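PDB 2YZV: ADP-ribosylglycohydrolase from Thermus thermophilus, which belongs to the ADP-ribosylglycohydrolase family, a compact all-helical fold that holds two magnesium ions in this model. Local coordinates for residues Ser60-Leu65 with Leu134-Leu139; Ala186-Glu191 with Gly209-Pro214. All coordinates share one frame; numbering follows the deposited sequence.

Contact 1: residues Ser60-Leu65 with Leu134-Leu139; sequences SQALCL and LAPLVL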
# COMPACT_ATOMS: atom_id res chain seq x y z
N SER A 60 -4.94 -7.30 5.40
CA SER A 60 -5.27 -8.71 5.23
C SER A 60 -4.77 -9.22 3.88
O SER A 60 -4.14 -10.28 3.80
CB SER A 60 -6.78 -8.92 5.33
OG SER A 60 -7.25 -8.57 6.61
N GLN A 61 -5.04 -8.46 2.83
CA GLN A 61 -4.60 -8.85 1.49
C GLN A 61 -3.08 -8.81 1.37
O GLN A 61 -2.48 -9.66 0.71
CB GLN A 61 -5.24 -7.95 0.44
CG GLN A 61 -6.68 -8.32 0.15
CD GLN A 61 -7.33 -7.38 -0.85
OE1 GLN A 61 -6.72 -7.03 -1.86
NE2 GLN A 61 -8.56 -6.97 -0.57
N ALA A 62 -2.45 -7.83 2.02
CA ALA A 62 -1.00 -7.71 1.99
C ALA A 62 -0.39 -8.96 2.61
O ALA A 62 0.61 -9.48 2.13
CB ALA A 62 -0.55 -6.46 2.74
N LEU A 63 -1.01 -9.44 3.69
CA LEU A 63 -0.51 -10.64 4.37
C LEU A 63 -0.68 -11.87 3.49
O LEU A 63 0.20 -12.73 3.45
CB LEU A 63 -1.24 -10.84 5.71
CG LEU A 63 -0.92 -9.80 6.79
CD1 LEU A 63 -1.79 -10.03 8.01
CD2 LEU A 63 0.55 -9.92 7.18
N CYS A 64 -1.81 -11.95 2.80
CA CYS A 64 -2.08 -13.08 1.91
C CYS A 64 -1.06 -13.11 0.79
O CYS A 64 -0.50 -14.16 0.47
CB CYS A 64 -3.48 -12.96 1.32
SG CYS A 64 -4.80 -13.27 2.50
N LEU A 65 -0.84 -11.95 0.18
CA LEU A 65 0.12 -11.83 -0.91
C LEU A 65 1.51 -12.21 -0.42
O LEU A 65 2.25 -12.93 -1.09
CB LEU A 65 0.14 -10.41 -1.47
CG LEU A 65 1.17 -10.07 -2.55
CD1 LEU A 65 0.97 -10.97 -3.77
CD2 LEU A 65 1.02 -8.61 -2.96
N LEU A 134 0.58 -3.67 -2.06
CA LEU A 134 1.81 -3.76 -2.83
C LEU A 134 3.17 -4.12 -2.20
O LEU A 134 3.87 -4.98 -2.71
CB LEU A 134 2.01 -2.46 -3.62
CG LEU A 134 2.07 -2.49 -5.15
CD1 LEU A 134 3.02 -1.39 -5.61
CD2 LEU A 134 2.55 -3.83 -5.67
N ALA A 135 3.53 -3.45 -1.10
CA ALA A 135 4.82 -3.66 -0.44
C ALA A 135 5.43 -5.07 -0.47
O ALA A 135 6.59 -5.23 -0.85
CB ALA A 135 4.75 -3.17 1.00
N PRO A 136 4.67 -6.10 -0.08
CA PRO A 136 5.23 -7.46 -0.10
C PRO A 136 5.88 -7.85 -1.43
O PRO A 136 6.94 -8.49 -1.45
CB PRO A 136 4.03 -8.34 0.24
CG PRO A 136 3.23 -7.46 1.15
CD PRO A 136 3.28 -6.12 0.44
N LEU A 137 5.26 -7.47 -2.54
CA LEU A 137 5.80 -7.80 -3.85
C LEU A 137 7.15 -7.15 -4.08
O LEU A 137 8.09 -7.80 -4.56
CB LEU A 137 4.84 -7.36 -4.96
CG LEU A 137 5.36 -7.53 -6.39
CD1 LEU A 137 5.65 -9.00 -6.67
CD2 LEU A 137 4.31 -7.01 -7.37
N VAL A 138 7.26 -5.86 -3.75
CA VAL A 138 8.52 -5.15 -3.95
C VAL A 138 9.62 -5.66 -3.01
O VAL A 138 10.79 -5.72 -3.38
CB VAL A 138 8.34 -3.63 -3.77
CG1 VAL A 138 9.67 -2.91 -3.94
CG2 VAL A 138 7.33 -3.10 -4.79
N LEU A 139 9.24 -6.04 -1.79
CA LEU A 139 10.23 -6.55 -0.84
C LEU A 139 10.92 -7.80 -1.37
O LEU A 139 12.14 -7.95 -1.22
CB LEU A 139 9.57 -6.86 0.51
CG LEU A 139 9.72 -5.81 1.61
CD1 LEU A 139 9.13 -4.48 1.17
CD2 LEU A 139 9.02 -6.31 2.86
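Ala62 and Pro136 bring two helical segments together, with axes 9.3 Å apart at closest approach and N-to-C directions only 29° from parallel. Their CA atoms lie 6.6 Å apart and mark the register. Pro136 is the main touching residue of segment 134-139. Its CB leaves CA toward helix 57-72, and the ring lies against the backbone at Ala62. CG of Pro136 comes 3.5 Å from the carbonyl O of Ala62, and the CB of Ala62 is 4.2 Å from that same CG. The proline thus meets both the carbonyl and the methyl of one small residue. One turn further along, Leu65 reaches across. Its CG sits anti to the backbone N (chi1 175°), which carries the branched end toward helix 135-141. There CG of Leu65 packs 4.4 Å from CB of Pro136. Its CD2 goes on to the next residue and lies 4.5 Å from CB of Leu137.

Other helices close around the pair. Phe15 of helix 4-26 and Leu293 of helix 283-298 touch Pro136, and Tyr83 of helix 76-89 touches Leu65. Gln61 OE1 accepts a hydrogen bond from Arg133 NH1, just ahead of segment 134-139.

The Ala62 side chain is about 10 Å from a bound magnesium ion. Thr56 and Asp58, shortly before this segment, are ligands of one of the two magnesium ions. All four touching residues are buried, and no hydrogen bond links the segments. Shape and the burial of aliphatic groups therefore hold the two helices together, with a ring carbon set against the Ala62 carbonyl O.

Contact 2: residues Ala186-Glu191 with Gly209-Pro214; sequences ALLALE and GFWEAP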
# COMPACT_ATOMS: atom_id res chain seq x y z
N ALA A 186 14.04 12.94 -5.33
CA ALA A 186 14.06 12.04 -6.49
C ALA A 186 12.75 11.27 -6.59
O ALA A 186 12.21 11.08 -7.68
CB ALA A 186 15.24 11.07 -6.37
N LEU A 187 12.25 10.81 -5.45
CA LEU A 187 11.00 10.06 -5.42
C LEU A 187 9.84 10.91 -5.94
O LEU A 187 9.07 10.46 -6.79
CB LEU A 187 10.70 9.59 -3.99
CG LEU A 187 11.75 8.60 -3.45
CD1 LEU A 187 11.57 8.40 -1.95
CD2 LEU A 187 11.62 7.27 -4.20
N LEU A 188 9.74 12.14 -5.45
CA LEU A 188 8.67 13.03 -5.88
C LEU A 188 8.80 13.51 -7.32
O LEU A 188 7.81 13.84 -7.96
CB LEU A 188 8.58 14.23 -4.93
CG LEU A 188 8.30 13.86 -3.47
CD1 LEU A 188 8.35 15.11 -2.60
CD2 LEU A 188 6.93 13.18 -3.37
N ALA A 189 10.03 13.53 -7.85
CA ALA A 189 10.24 13.98 -9.22
C ALA A 189 9.69 12.96 -10.22
O ALA A 189 9.36 13.32 -11.35
CB ALA A 189 11.72 14.24 -9.47
N LEU A 190 9.60 11.70 -9.81
CA LEU A 190 9.04 10.65 -10.67
C LEU A 190 9.56 10.74 -12.10
O LEU A 190 8.80 10.53 -13.05
CB LEU A 190 7.51 10.77 -10.67
CG LEU A 190 6.85 10.50 -9.31
CD1 LEU A 190 5.49 11.18 -9.22
CD2 LEU A 190 6.71 8.99 -9.13
N GLU A 191 10.85 11.02 -12.24
CA GLU A 191 11.47 11.19 -13.55
C GLU A 191 11.14 10.19 -14.66
O GLU A 191 10.81 10.60 -15.78
CB GLU A 191 12.99 11.29 -13.38
CG GLU A 191 13.73 11.74 -14.62
CD GLU A 191 15.17 12.10 -14.34
OE1 GLU A 191 15.93 11.23 -13.86
OE2 GLU A 191 15.55 13.27 -14.59
N GLY A 209 0.43 17.15 -9.46
CA GLY A 209 -0.89 17.29 -8.85
C GLY A 209 -0.87 17.05 -7.35
O GLY A 209 -1.67 17.62 -6.61
N PHE A 210 0.07 16.24 -6.89
CA PHE A 210 0.18 15.90 -5.48
C PHE A 210 0.69 17.01 -4.56
O PHE A 210 0.62 16.88 -3.33
CB PHE A 210 1.06 14.66 -5.32
CG PHE A 210 2.48 14.86 -5.78
CD1 PHE A 210 3.42 15.46 -4.94
CD2 PHE A 210 2.87 14.46 -7.06
CE1 PHE A 210 4.73 15.67 -5.38
CE2 PHE A 210 4.18 14.67 -7.50
CZ PHE A 210 5.11 15.28 -6.66
N TRP A 211 1.20 18.10 -5.12
CA TRP A 211 1.71 19.19 -4.27
C TRP A 211 0.58 19.90 -3.54
O TRP A 211 0.80 20.58 -2.53
CB TRP A 211 2.51 20.20 -5.11
CG TRP A 211 3.77 19.65 -5.75
CD1 TRP A 211 4.04 19.59 -7.09
CD2 TRP A 211 4.94 19.16 -5.08
NE1 TRP A 211 5.31 19.09 -7.29
CE2 TRP A 211 5.88 18.82 -6.08
CE3 TRP A 211 5.29 18.97 -3.73
CZ2 TRP A 211 7.15 18.31 -5.77
CZ3 TRP A 211 6.56 18.46 -3.43
CH2 TRP A 211 7.47 18.14 -4.45
N GLU A 212 -0.65 19.76 -4.04
CA GLU A 212 -1.79 20.39 -3.41
C GLU A 212 -2.48 19.42 -2.46
O GLU A 212 -2.61 18.24 -2.77
CB GLU A 212 -2.80 20.87 -4.45
CG GLU A 212 -3.95 21.64 -3.85
CD GLU A 212 -3.48 22.89 -3.13
OE1 GLU A 212 -3.01 23.82 -3.81
OE2 GLU A 212 -3.57 22.92 -1.88
N ALA A 213 -2.91 19.92 -1.31
CA ALA A 213 -3.59 19.08 -0.33
C ALA A 213 -4.94 18.62 -0.86
O ALA A 213 -5.70 19.42 -1.42
CB ALA A 213 -3.78 19.85 0.98
N PRO A 214 -5.25 17.32 -0.72
CA PRO A 214 -6.53 16.79 -1.20
C PRO A 214 -7.67 17.31 -0.33
O PRO A 214 -7.46 17.68 0.82
CB PRO A 214 -6.36 15.28 -1.04
CG PRO A 214 -4.88 15.08 -1.11
CD PRO A 214 -4.36 16.23 -0.30
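Leu188 meets two aromatic rings of the turn at the end of helix 200-209. Its CB already touches both, 4.0 Å from CZ of Phe210 and 4.1 Å from CH2 of Trp211. CG stands anti to the carbonyl carbon (chi1 -60°), and beyond it the two methyls part. CD1 goes to the indole and comes 3.7 Å from CH2 of Trp211, with CZ3 of that ring a little further off. CD2 goes to the phenyl ring and lies 3.9 Å from CE1 of Phe210. Each methyl thus has its own aromatic partner. The backbone takes part as well: the carbonyl O of Leu188 is 3.3 Å from CZ of Phe210.

Leu190 adds a second apolar touch. It has left the helix with a positive phi of 44°, and its CB is directed toward the turn. Its CD1 is 4.1 Å from CE2 of Phe210. The two rings also meet each other, since CE1 of Phe210 sits 3.3 Å above the Trp211 plane, over the ring centre.

Phe210 and both leucines are buried, while Trp211 stays exposed at the margin. Helix 221-234 adds Leu229 against Phe210 and Ala233 against Leu188. Val170, Trp173 and Leu174 of helix 162-179 touch Leu190. The Trp211 carbonyl O accepts a hydrogen bond from Arg234 NH2.

Gly209 to Glu212 form a type I beta turn, and its two central residues are the aromatic pair. Through Phe210 and Trp211 this turn receives the end of helix 184-189, and so joins it to the end of helix 200-209 within this all-helical fold.

Both segments of contact 1 precede those of contact 2 in the sequence. The two centres are about 24 Å apart, and the nearest atoms are about 10 Å apart without touching. The centre of contact 1 lies about 8 Å from the centre of the chain, that of contact 2 about 17 Å. Helix 162-179 connects the two regions: Leu134 and Val138 touch it near contact 1, and Leu190 touches it at contact 2. All four segments belong to the ADP-ribosylglycohydrolase fold. The protein thus has apolar packing both between helices deep inside and between a helix end and a turn further out.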